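Local coordinates for polymeric Immunoglobulin Receptor (Oncorhynchus mykiss, PDB 5F1S), which serves as a polymeric immunoglobulin receptor, probably binding polymeric immunoglobulins through its ectodomain and carrying them to mucosal surfaces, with that ectodomain probably released as secretory component, at residues Leu8-Leu11 / Glu12-Val16; Gly95-Trp98 / Ser99-Thr103. One frame throughout, in Å; residues are numbered along the deposited sequence.

Contact 1 of 2, residues Leu8-Leu11 / Glu12-Val16; sequences LAVL and EGRSV
Val-10 and Arg-14 meet where the chain turns back: CG2 of Val-10 lies 3.5 Å from Arg-14 CB, the two side chains slanting across each other. The same CG2 also faces Val-16 CG1 at 4.2 Å: with chi1 at 60°, CG1 stands between the backbone N and the carbonyl carbon, which puts CG2 anti to N, directed at the returning chain. Farther back along the strand, Leu-8 CD1 and Val-16 CG1 reach for one another tip to tip, 4.0 Å apart.

Arg-14 and Leu-11 run side by side in the same direction. Leu-11 CD1 sits over one face of the guanidinium, 3.9 Å from NH1; the arginine gets there by a turn about its CB-CG bond (chi2 -65°).

This is the reversal between the outermost strand 8-11 of one immunoglobulin sheet and strand 16-22 of the other, a crossing of the V-set sandwich. A type II beta turn makes it, closed by Arg-14 N giving a 3.1 Å hydrogen bond to Leu-11 O. Gly-13 takes the third place of the turn with positive phi, where a side chain would collide with the carbonyl O of Glu-12.

Farther out, the guanidinium leaves the turn for the second immunoglobulin domain: NH1 donates to Tyr-135 O and NH2 to Lys-177 O. A leucine in place of Arg-14 would probably leave both carbonyls without these donors and Leu-11 CD1 without the flat group it lies against. Glu-12 points away from the strand, its carboxylate held by Lys-82 N through OE2 and by Gln-112 NE2 through OE1.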
loop_
_atom_site.group_PDB
_atom_site.type_symbol
_atom_site.label_atom_id
_atom_site.label_comp_id
_atom_site.label_asym_id
_atom_site.label_seq_id
_atom_site.Cartn_x
_atom_site.Cartn_y
_atom_site.Cartn_z
ATOM N N LEU A 8 -1.781 8.041 -5.342
ATOM C CA LEU A 8 -1.514 6.815 -4.588
ATOM C C LEU A 8 -1.129 7.183 -3.181
ATOM O O LEU A 8 -0.464 8.196 -2.962
ATOM C CB LEU A 8 -0.312 5.986 -5.160
ATOM C CG LEU A 8 -0.289 5.488 -6.593
ATOM C CD1 LEU A 8 1.042 4.843 -6.904
ATOM C CD2 LEU A 8 -1.402 4.471 -6.775
ATOM N N ALA A 9 -1.476 6.293 -2.243
ATOM C CA ALA A 9 -0.958 6.333 -0.889
ATOM C C ALA A 9 -0.346 4.976 -0.581
ATOM O O ALA A 9 -0.944 3.938 -0.850
ATOM C CB ALA A 9 -2.060 6.682 0.125
ATOM N N VAL A 10 0.864 4.976 -0.073
ATOM C CA VAL A 10 1.566 3.732 0.148
ATOM C C VAL A 10 2.293 3.824 1.480
ATOM O O VAL A 10 2.877 4.865 1.795
ATOM C CB VAL A 10 2.543 3.476 -1.011
ATOM C CG1 VAL A 10 3.550 4.605 -1.111
ATOM C CG2 VAL A 10 3.262 2.184 -0.819
ATOM N N LEU A 11 2.316 2.728 2.222
ATOM C CA LEU A 11 3.068 2.705 3.484
ATOM C C LEU A 11 4.582 2.717 3.255
ATOM O O LEU A 11 5.108 2.037 2.368
ATOM C CB LEU A 11 2.714 1.453 4.276
ATOM C CG LEU A 11 1.291 1.336 4.790
ATOM C CD1 LEU A 11 0.989 -0.049 5.302
ATOM C CD2 LEU A 11 1.078 2.323 5.860
ATOM N N GLU A 12 5.293 3.471 4.093
ATOM C CA GLU A 12 6.742 3.588 3.969
ATOM C C GLU A 12 7.396 2.218 3.981
ATOM O O GLU A 12 7.067 1.357 4.794
ATOM C CB GLU A 12 7.302 4.437 5.112
ATOM C CG GLU A 12 8.717 4.884 4.901
ATOM C CD GLU A 12 9.231 5.819 6.008
ATOM O OE1 GLU A 12 8.909 5.545 7.188
ATOM O OE2 GLU A 12 9.956 6.794 5.698
ATOM N N GLY A 13 8.297 2.006 3.027
ATOM C CA GLY A 13 8.950 0.731 2.864
ATOM C C GLY A 13 8.429 -0.120 1.725
ATOM O O GLY A 13 9.141 -1.014 1.280
ATOM N N ARG A 14 7.198 0.097 1.280
ATOM C CA ARG A 14 6.608 -0.657 0.200
ATOM C C ARG A 14 7.036 -0.096 -1.157
ATOM O O ARG A 14 7.669 0.956 -1.280
ATOM C CB ARG A 14 5.076 -0.620 0.282
ATOM C CG ARG A 14 4.357 -1.211 1.552
ATOM C CD ARG A 14 4.554 -2.641 1.701
ATOM N NE ARG A 14 3.451 -3.346 2.419
ATOM C CZ ARG A 14 3.232 -3.268 3.738
ATOM N NH1 ARG A 14 3.948 -2.478 4.521
ATOM N NH2 ARG A 14 2.286 -3.986 4.292
ATOM N N SER A 15 6.695 -0.850 -2.186
ATOM C CA SER A 15 7.040 -0.525 -3.565
ATOM C C SER A 15 5.777 -0.132 -4.300
ATOM O O SER A 15 4.682 -0.529 -3.903
ATOM C CB SER A 15 7.663 -1.744 -4.250
ATOM O OG SER A 15 8.880 -2.048 -3.612
ATOM N N VAL A 16 5.925 0.620 -5.401
ATOM C CA VAL A 16 4.818 0.858 -6.316
ATOM C C VAL A 16 5.227 0.475 -7.731
ATOM O O VAL A 16 6.393 0.562 -8.109
ATOM C CB VAL A 16 4.309 2.316 -6.303
ATOM C CG1 VAL A 16 3.711 2.671 -4.927
ATOM C CG2 VAL A 16 5.397 3.291 -6.688
#

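Contact 2 of 2, residues Gly95-Trp98 / Ser99-Thr103; sequences GGVW and SADVT
Ala-100 presses its methyl onto the indole of Trp-98 in the loop joining strands 86-92 and 103-111, the position of the third complementarity-determining loop in a V-set immunoglobulin domain. In mammalian pIgR the equivalent loops of the first domain take part in binding polymeric immunoglobulin; whether this one does the same in the trout receptor is an inference.

The aromatic contact is a CH-pi interaction of nearly ideal geometry. Ala-100 CB is 3.5 Å from the centroid of the six-membered ring and 1° off its normal, so the methyl sits squarely over the centre of one face. The indole swings over the alanine with CG anti to the backbone N (chi1 -169°), which folds the ring back across the following residues. Asp-101 comes at the same ring obliquely, OD1 3.7 Å from Trp-98 CE3, its carboxylate plane perpendicular to the indole.

Apolar contacts lie beside Val-97. Its CG1 is 3.8 Å from Val-102 CG1 and just as far from Asp-101 CB. Both valines also touch Tyr-26 of another loop, and Val-102 rests on Val-92 of strand 86-92, which ties this part of the loop to the sheet.

The backbone is tied by two successive bonds, each reaching three residues on. Asp-101 N donates to Trp-98 O at 2.8 Å, rising above the carbonyl plane, and Val-102 N donates to Ser-99 O. That second oxygen is gripped twice, since Thr-103 OG1 also donates to it, from the opposite face of its plane.

A water completes the set: it accepts from Trp-98 N at 2.8 Å and donates to Asp-101 OD2 at 2.7 Å.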
loop_
_atom_site.group_PDB
_atom_site.type_symbol
_atom_site.label_atom_id
_atom_site.label_comp_id
_atom_site.label_asym_id
_atom_site.label_seq_id
_atom_site.Cartn_x
_atom_site.Cartn_y
_atom_site.Cartn_z
ATOM N N GLY A 95 10.095 16.019 -29.544
ATOM C CA GLY A 95 10.010 17.436 -29.780
ATOM C C GLY A 95 8.793 17.816 -30.605
ATOM O O GLY A 95 8.237 17.006 -31.337
ATOM N N GLY A 96 8.391 19.079 -30.490
ATOM C CA GLY A 96 7.372 19.628 -31.376
ATOM C C GLY A 96 5.969 19.119 -31.151
ATOM O O GLY A 96 5.160 19.140 -32.069
ATOM N N VAL A 97 5.645 18.687 -29.924
ATOM C CA VAL A 97 4.324 18.193 -29.566
ATOM C C VAL A 97 3.918 18.928 -28.293
ATOM O O VAL A 97 4.769 19.261 -27.461
ATOM C CB VAL A 97 4.340 16.653 -29.350
ATOM C CG1 VAL A 97 3.017 16.132 -28.832
ATOM C CG2 VAL A 97 4.685 15.951 -30.657
ATOM N N TRP A 98 2.622 19.168 -28.135
ATOM C CA TRP A 98 2.134 19.821 -26.933
ATOM C C TRP A 98 2.515 19.010 -25.692
ATOM O O TRP A 98 2.220 17.817 -25.635
ATOM C CB TRP A 98 0.637 19.918 -27.026
ATOM C CG TRP A 98 0.069 20.786 -25.995
ATOM C CD1 TRP A 98 0.677 21.833 -25.389
ATOM C CD2 TRP A 98 -1.237 20.695 -25.446
ATOM N NE1 TRP A 98 -0.182 22.417 -24.488
ATOM C CE2 TRP A 98 -1.364 21.728 -24.499
ATOM C CE3 TRP A 98 -2.317 19.839 -25.660
ATOM C CZ2 TRP A 98 -2.516 21.923 -23.757
ATOM C CZ3 TRP A 98 -3.481 20.040 -24.917
ATOM C CH2 TRP A 98 -3.567 21.073 -23.985
ATOM N N SER A 99 3.164 19.649 -24.710
ATOM C CA SER A 99 3.624 18.901 -23.535
ATOM C C SER A 99 2.483 18.126 -22.863
ATOM O O SER A 99 2.688 17.004 -22.369
ATOM C CB SER A 99 4.290 19.845 -22.525
ATOM O OG SER A 99 3.318 20.727 -22.057
ATOM N N ALA A 100 1.255 18.656 -22.893
ATOM C CA ALA A 100 0.147 17.926 -22.289
ATOM C C ALA A 100 -0.163 16.624 -23.011
ATOM O O ALA A 100 -0.764 15.737 -22.407
ATOM C CB ALA A 100 -1.134 18.773 -22.258
ATOM N N ASP A 101 0.203 16.490 -24.287
ATOM C CA ASP A 101 -0.068 15.261 -25.011
ATOM C C ASP A 101 0.912 14.140 -24.656
ATOM O O ASP A 101 0.646 13.000 -25.028
ATOM C CB ASP A 101 0.024 15.476 -26.537
ATOM C CG ASP A 101 -1.159 16.283 -27.111
ATOM O OD1 ASP A 101 -2.267 16.234 -26.539
ATOM O OD2 ASP A 101 -0.963 16.928 -28.173
ATOM N N VAL A 102 2.054 14.439 -24.038
ATOM C CA VAL A 102 3.112 13.431 -23.888
ATOM C C VAL A 102 3.576 13.337 -22.441
ATOM O O VAL A 102 4.668 12.823 -22.159
ATOM C CB VAL A 102 4.307 13.730 -24.819
ATOM C CG1 VAL A 102 3.883 13.437 -26.240
ATOM C CG2 VAL A 102 4.797 15.146 -24.696
ATOM N N THR A 103 2.751 13.817 -21.509
ATOM C CA THR A 103 3.106 13.705 -20.085
ATOM C C THR A 103 1.820 13.450 -19.279
ATOM O O THR A 103 0.698 13.686 -19.743
ATOM C CB THR A 103 3.798 14.979 -19.522
ATOM O OG1 THR A 103 2.873 16.084 -19.589
ATOM C CG2 THR A 103 5.135 15.348 -20.245
HETATM O O HOH W 1 0.594 18.236 -29.890
#

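How the contacts relate
Both contacts are local, each within one continuous stretch of the first V-set domain: contact 1 is a beta turn between strands, contact 2 a loop segment. Their centres are about 29 Å apart, their nearest atoms about 15 Å. Contact 1 is partly buried, about 5 Å from the centre of the chain in space, at the junction of the two domains; contact 2 is at the surface, about 31 Å from that centre. Strand 103-111 connects them: contact 2 leads into its start, while strand 8-11 of contact 1 pairs parallel with it. The chemistry follows the location, aliphatic packing plus a guanidinium committed to the second domain in one, an indole, a carboxylate and a bridging water in the other.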